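Local coordinates for chitin deacetylase 1 (Bombyx mori, PDB 5ZNT), which hydrolyses the N-acetamido groups of N-acetylglucosamine units in chitin, giving chitosan and acetate, as a secreted zinc-dependent enzyme of carbohydrate esterase family 4, at residues V143-P148 with Q164-D169; N156-M161 with R204-W209. All blocks are in the same frame, centred on the assembly; numbering follows the deposited sequence.

Interaction 1. Residues V143-P148 with Q164-D169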
loop_
_atom_site.group_PDB
_atom_site.type_symbol
_atom_site.label_atom_id
_atom_site.label_comp_id
_atom_site.label_asym_id
_atom_site.label_seq_id
_atom_site.Cartn_x
_atom_site.Cartn_y
_atom_site.Cartn_z
ATOM N N VAL A 143 2.294 8.800 -4.421
ATOM C CA VAL A 143 3.752 8.669 -4.349
ATOM C C VAL A 143 4.205 7.219 -4.199
ATOM O O VAL A 143 5.409 6.937 -4.239
ATOM C CB VAL A 143 4.333 9.520 -3.197
ATOM C CG1 VAL A 143 3.896 10.981 -3.318
ATOM C CG2 VAL A 143 3.932 8.945 -1.833
ATOM N N GLY A 144 3.263 6.296 -4.001
ATOM C CA GLY A 144 3.604 4.896 -3.805
ATOM C C GLY A 144 3.301 4.013 -4.998
ATOM O O GLY A 144 2.449 4.343 -5.833
ATOM N N VAL A 145 3.996 2.877 -5.082
ATOM C CA VAL A 145 3.859 1.919 -6.169
ATOM C C VAL A 145 3.726 0.532 -5.573
ATOM O O VAL A 145 4.475 0.177 -4.651
ATOM C CB VAL A 145 5.084 1.957 -7.112
ATOM C CG1 VAL A 145 5.018 0.790 -8.116
ATOM C CG2 VAL A 145 5.148 3.288 -7.866
ATOM N N ARG A 146 2.818 -0.274 -6.133
ATOM C CA ARG A 146 2.815 -1.717 -5.908
ATOM C C ARG A 146 2.582 -2.399 -7.246
ATOM O O ARG A 146 1.596 -2.100 -7.931
ATOM C CB ARG A 146 1.741 -2.142 -4.906
ATOM C CG ARG A 146 1.634 -3.670 -4.723
ATOM C CD ARG A 146 0.715 -3.999 -3.529
ATOM N NE ARG A 146 1.337 -3.722 -2.227
ATOM C CZ ARG A 146 0.687 -3.705 -1.064
ATOM N NH1 ARG A 146 -0.626 -3.940 -1.020
ATOM N NH2 ARG A 146 1.357 -3.461 0.062
ATOM N N ALA A 147 3.474 -3.325 -7.608
ATOM C CA ALA A 147 3.387 -3.999 -8.908
ATOM C C ALA A 147 2.321 -5.090 -8.896
ATOM O O ALA A 147 2.154 -5.786 -7.888
ATOM C CB ALA A 147 4.737 -4.612 -9.302
ATOM N N PRO A 148 1.578 -5.237 -10.002
ATOM C CA PRO A 148 0.674 -6.377 -10.157
ATOM C C PRO A 148 1.377 -7.701 -9.884
ATOM O O PRO A 148 2.554 -7.891 -10.223
ATOM C CB PRO A 148 0.227 -6.274 -11.623
ATOM C CG PRO A 148 0.262 -4.789 -11.898
ATOM C CD PRO A 148 1.503 -4.304 -11.141
ATOM N N GLN A 164 11.261 9.024 -11.654
ATOM C CA GLN A 164 9.901 9.561 -11.639
ATOM C C GLN A 164 9.524 10.185 -10.306
ATOM O O GLN A 164 8.387 10.646 -10.151
ATOM C CB GLN A 164 8.905 8.450 -12.000
ATOM C CG GLN A 164 9.009 8.003 -13.463
ATOM C CD GLN A 164 8.775 9.170 -14.413
ATOM O OE1 GLN A 164 7.904 9.999 -14.180
ATOM N NE2 GLN A 164 9.561 9.238 -15.479
ATOM N N ALA A 165 10.436 10.181 -9.329
ATOM C CA ALA A 165 10.211 10.836 -8.045
ATOM C C ALA A 165 9.051 10.196 -7.285
ATOM O O ALA A 165 8.288 10.873 -6.598
ATOM C CB ALA A 165 9.988 12.340 -8.215
ATOM N N PHE A 166 8.920 8.879 -7.397
ATOM C CA PHE A 166 8.042 8.167 -6.480
ATOM C C PHE A 166 8.725 8.087 -5.115
ATOM O O PHE A 166 9.956 8.091 -5.018
ATOM C CB PHE A 166 7.721 6.766 -7.011
ATOM C CG PHE A 166 6.642 6.746 -8.085
ATOM C CD1 PHE A 166 5.299 6.905 -7.747
ATOM C CD2 PHE A 166 6.975 6.585 -9.425
ATOM C CE1 PHE A 166 4.316 6.891 -8.728
ATOM C CE2 PHE A 166 5.987 6.563 -10.412
ATOM C CZ PHE A 166 4.659 6.724 -10.061
ATOM N N LEU A 167 7.921 8.025 -4.052
ATOM C CA LEU A 167 8.505 7.987 -2.714
ATOM C C LEU A 167 8.837 6.561 -2.293
ATOM O O LEU A 167 9.927 6.290 -1.775
ATOM C CB LEU A 167 7.554 8.626 -1.707
ATOM C CG LEU A 167 8.002 8.596 -0.243
ATOM C CD1 LEU A 167 9.307 9.401 -0.071
ATOM C CD2 LEU A 167 6.871 9.114 0.656
ATOM N N TYR A 168 7.917 5.628 -2.502
ATOM C CA TYR A 168 8.151 4.300 -1.979
ATOM C C TYR A 168 7.564 3.256 -2.897
ATOM O O TYR A 168 6.612 3.509 -3.648
ATOM C CB TYR A 168 7.566 4.117 -0.574
ATOM C CG TYR A 168 6.050 4.139 -0.525
ATOM C CD1 TYR A 168 5.309 2.965 -0.672
ATOM C CD2 TYR A 168 5.363 5.334 -0.354
ATOM C CE1 TYR A 168 3.912 2.982 -0.632
ATOM C CE2 TYR A 168 3.966 5.364 -0.324
ATOM C CZ TYR A 168 3.256 4.184 -0.453
ATOM O OH TYR A 168 1.883 4.203 -0.436
ATOM N N ASP A 169 8.134 2.064 -2.791
ATOM C CA ASP A 169 7.580 0.847 -3.336
ATOM C C ASP A 169 7.059 -0.024 -2.199
ATOM O O ASP A 169 7.593 -0.005 -1.085
ATOM C CB ASP A 169 8.644 0.090 -4.124
ATOM C CG ASP A 169 8.174 -1.264 -4.549
ATOM O OD1 ASP A 169 7.292 -1.325 -5.429
ATOM O OD2 ASP A 169 8.647 -2.274 -3.994
#
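Val143 lies alongside Leu167, the two side chains pointing the same way. The branch that touches is CG2 of Val143, 3.6 Å from Leu167 CB. With CG1 anti to the carbonyl carbon (chi1 -55°), CG2 is left between the backbone N and the carbonyl carbon, against Leu167. The same residue offers its carbonyl: Leu167 N donates to Val143 O at 2.7 Å. Tyr168 N adds a weak bond to the same oxygen, so one acceptor serves two successive amides. Val145 is the second anchor. Its CG2 stands over the centre of the Phe166 ring, 3.7 Å from the centroid, in a CH-pi contact. The two side chains cross at about a right angle. The Val145 amide donates to Tyr168 O, with N and O 3.0 Å apart. These pairs belong to a beta-alpha-beta unit in the catalytic CE4 domain. Parallel strands 144-145 and 168-169 lie next to each other, and helix 154-163 connects them. The helix ends in a Schellman motif at Ala165, and the chain then turns into the second strand. Tyr168 packs on the sheet face opposite to Val145. With CG held between backbone N and carbonyl carbon (chi1 68°), its ring folds back over Gly144. Gly144 CA lies 3.5 Å from the ring centroid and 16° off its normal. With no side chain on Gly144, the ring can lie this close to the backbone. Tyr168 OH bonds to Glu97. On the other face, Asp169 OD1 comes 3.3 Å from Val145 O, but both are acceptors; OD1 is instead bonded to Thr171 OG1. Just after the first strand, the carbonyl of Arg146 is hydrogen-bonded to ND1 of the zinc ligand His101, while its guanidinium forms a salt bridge with Asp45.

Interaction 2. Residues N156-M161 with R204-W209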
loop_
_atom_site.group_PDB
_atom_site.type_symbol
_atom_site.label_atom_id
_atom_site.label_comp_id
_atom_site.label_asym_id
_atom_site.label_seq_id
_atom_site.Cartn_x
_atom_site.Cartn_y
_atom_site.Cartn_z
ATOM N N ASN A 156 15.364 -2.196 -12.777
ATOM C CA ASN A 156 14.610 -1.354 -13.703
ATOM C C ASN A 156 13.447 -0.665 -13.002
ATOM O O ASN A 156 13.240 0.540 -13.180
ATOM C CB ASN A 156 14.107 -2.189 -14.878
ATOM C CG ASN A 156 15.218 -2.524 -15.861
ATOM O OD1 ASN A 156 16.336 -2.007 -15.761
ATOM N ND2 ASN A 156 14.915 -3.389 -16.805
ATOM N N GLN A 157 12.670 -1.417 -12.212
ATOM C CA GLN A 157 11.545 -0.811 -11.499
ATOM C C GLN A 157 12.015 0.352 -10.648
ATOM O O GLN A 157 11.424 1.438 -10.664
ATOM C CB GLN A 157 10.830 -1.847 -10.630
ATOM C CG GLN A 157 9.744 -1.202 -9.715
ATOM C CD GLN A 157 9.055 -2.194 -8.794
ATOM O OE1 GLN A 157 9.335 -3.391 -8.842
ATOM N NE2 GLN A 157 8.142 -1.693 -7.942
ATOM N N PHE A 158 13.122 0.156 -9.918
ATOM C CA PHE A 158 13.562 1.168 -8.975
ATOM C C PHE A 158 14.301 2.300 -9.663
ATOM O O PHE A 158 14.199 3.445 -9.214
ATOM C CB PHE A 158 14.400 0.503 -7.869
ATOM C CG PHE A 158 13.571 -0.344 -6.959
ATOM C CD1 PHE A 158 13.151 -1.603 -7.356
ATOM C CD2 PHE A 158 13.118 0.162 -5.745
ATOM C CE1 PHE A 158 12.340 -2.368 -6.548
ATOM C CE2 PHE A 158 12.301 -0.597 -4.928
ATOM C CZ PHE A 158 11.921 -1.863 -5.323
ATOM N N THR A 159 15.019 2.022 -10.763
ATOM C CA THR A 159 15.528 3.117 -11.582
ATOM C C THR A 159 14.380 4.015 -12.048
ATOM O O THR A 159 14.443 5.242 -11.926
ATOM C CB THR A 159 16.310 2.569 -12.783
ATOM O OG1 THR A 159 17.401 1.759 -12.318
ATOM C CG2 THR A 159 16.856 3.726 -13.638
ATOM N N MET A 160 13.309 3.407 -12.558
ATOM C CA MET A 160 12.139 4.197 -12.938
ATOM C C MET A 160 11.641 5.024 -11.760
ATOM O O MET A 160 11.400 6.230 -11.886
ATOM C CB MET A 160 11.027 3.281 -13.463
ATOM C CG MET A 160 9.728 4.024 -13.857
ATOM S SD MET A 160 8.645 4.397 -12.451
ATOM C CE MET A 160 8.053 2.772 -11.989
ATOM N N MET A 161 11.471 4.393 -10.602
ATOM C CA MET A 161 10.827 5.104 -9.498
ATOM C C MET A 161 11.665 6.283 -9.044
ATOM O O MET A 161 11.123 7.334 -8.671
ATOM C CB MET A 161 10.562 4.140 -8.343
ATOM C CG MET A 161 9.494 3.110 -8.702
ATOM S SD MET A 161 9.114 1.998 -7.354
ATOM C CE MET A 161 8.489 3.151 -6.136
ATOM N N ARG A 204 21.350 -2.607 -7.038
ATOM C CA ARG A 204 22.097 -1.368 -6.927
ATOM C C ARG A 204 21.419 -0.427 -5.930
ATOM O O ARG A 204 20.353 -0.721 -5.379
ATOM C CB ARG A 204 22.246 -0.716 -8.303
ATOM C CG ARG A 204 22.929 -1.609 -9.333
ATOM C CD ARG A 204 23.341 -0.832 -10.583
ATOM N NE ARG A 204 22.181 -0.307 -11.296
ATOM C CZ ARG A 204 21.499 -0.983 -12.219
ATOM N NH1 ARG A 204 21.865 -2.220 -12.546
ATOM N NH2 ARG A 204 20.445 -0.424 -12.810
ATOM N N SER A 205 22.053 0.720 -5.697
ATOM C CA SER A 205 21.517 1.740 -4.808
ATOM C C SER A 205 20.430 2.531 -5.523
ATOM O O SER A 205 20.622 2.982 -6.657
ATOM C CB SER A 205 22.619 2.693 -4.337
ATOM O OG SER A 205 23.571 1.993 -3.563
ATOM N N HIS A 206 19.300 2.710 -4.845
ATOM C CA HIS A 206 18.177 3.464 -5.380
ATOM C C HIS A 206 17.608 4.312 -4.257
ATOM O O HIS A 206 17.414 3.814 -3.141
ATOM C CB HIS A 206 17.092 2.537 -5.942
ATOM C CG HIS A 206 17.563 1.616 -7.026
ATOM N ND1 HIS A 206 17.727 2.023 -8.335
ATOM C CD2 HIS A 206 17.854 0.294 -7.005
ATOM C CE1 HIS A 206 18.114 0.995 -9.069
ATOM N NE2 HIS A 206 18.195 -0.068 -8.287
ATOM N N ALA A 207 17.343 5.586 -4.551
ATOM C CA ALA A 207 16.804 6.530 -3.571
ATOM C C ALA A 207 15.286 6.377 -3.458
ATOM O O ALA A 207 14.512 7.281 -3.779
ATOM C CB ALA A 207 17.181 7.956 -3.948
ATOM N N VAL A 208 14.872 5.201 -2.981
ATOM C CA VAL A 208 13.467 4.807 -2.909
ATOM C C VAL A 208 13.252 4.090 -1.590
ATOM O O VAL A 208 14.071 3.257 -1.188
ATOM C CB VAL A 208 13.066 3.868 -4.073
ATOM C CG1 VAL A 208 11.576 3.515 -3.989
ATOM C CG2 VAL A 208 13.412 4.499 -5.449
ATOM N N TRP A 209 12.130 4.367 -0.938
ATOM C CA TRP A 209 11.753 3.617 0.251
ATOM C C TRP A 209 11.097 2.307 -0.150
ATOM O O TRP A 209 10.397 2.226 -1.163
ATOM C CB TRP A 209 10.784 4.422 1.116
ATOM C CG TRP A 209 11.398 5.559 1.843
ATOM C CD1 TRP A 209 11.582 6.840 1.383
ATOM C CD2 TRP A 209 11.904 5.535 3.183
ATOM N NE1 TRP A 209 12.169 7.612 2.362
ATOM C CE2 TRP A 209 12.384 6.835 3.471
ATOM C CE3 TRP A 209 12.000 4.541 4.164
ATOM C CZ2 TRP A 209 12.952 7.172 4.705
ATOM C CZ3 TRP A 209 12.563 4.875 5.396
ATOM C CH2 TRP A 209 13.033 6.186 5.651
HETATM O O HOH W 1 17.967 -0.239 -14.270
#
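Phe158 and His206 meet through a methylene and a ring. Phe158 CB sits over the centre of the imidazole face, 3.5 Å from its centroid, as a CH-pi contact. The two rings are oblique, with planes at 40°. Thr159 approaches the imidazole at its edge, with OG1 3.4 Å from His206 CE1; the approach is a contact only, and the hydroxyl is hydrogen-bonded to Asn155 O. His206 NE2 is held by Asn155 OD1, which fixes the turn of the ring. Replacing His206 by alanine is likely to leave the Phe158 methylene without the ring it packs on, and Asn155 OD1 without the NE2 bond. Val208 crosses Phe158 and Met161 at about right angles. Its CB lies near the plane of the Phe158 ring, at the CD2 edge. The bend at chi3 (62°) places Met161 CE 3.8 Å from Val208 CG1. At the outer end one water donates to Asn156 OD1 and Thr159 OG1 and accepts a weak bond from Arg204 NH2. The contact joins helix 154-163 to the loop leading into strand 209-214. Helix 117-134 packs on this helix through Met160, and strand 168-169 meets it at Phe158 and Met161.

Overall arrangement
Interaction 1 pairs the two strands of the beta-alpha-beta unit, and interaction 2 packs its helix against the loop 204-209; their centres are about 9 Å apart. Helix 154-163 leads from interaction 2 into the second strand of interaction 1; Phe166 N lies 3.0 Å from Met161 O, a probable hydrogen bond. Strand 209-214 continues the loop of interaction 2 and pairs in parallel with 168-169, where Asp169 N is 2.8 Å from Trp209 O, a probable hydrogen bond. Met161 joins both contacts. Interaction 1 is nearer the active site: the Val145 side chain is about 7 Å from that of His101 and about 11 Å from the zinc ion. In interaction 2, the Met161 side chain is about 11 Å from that of His101.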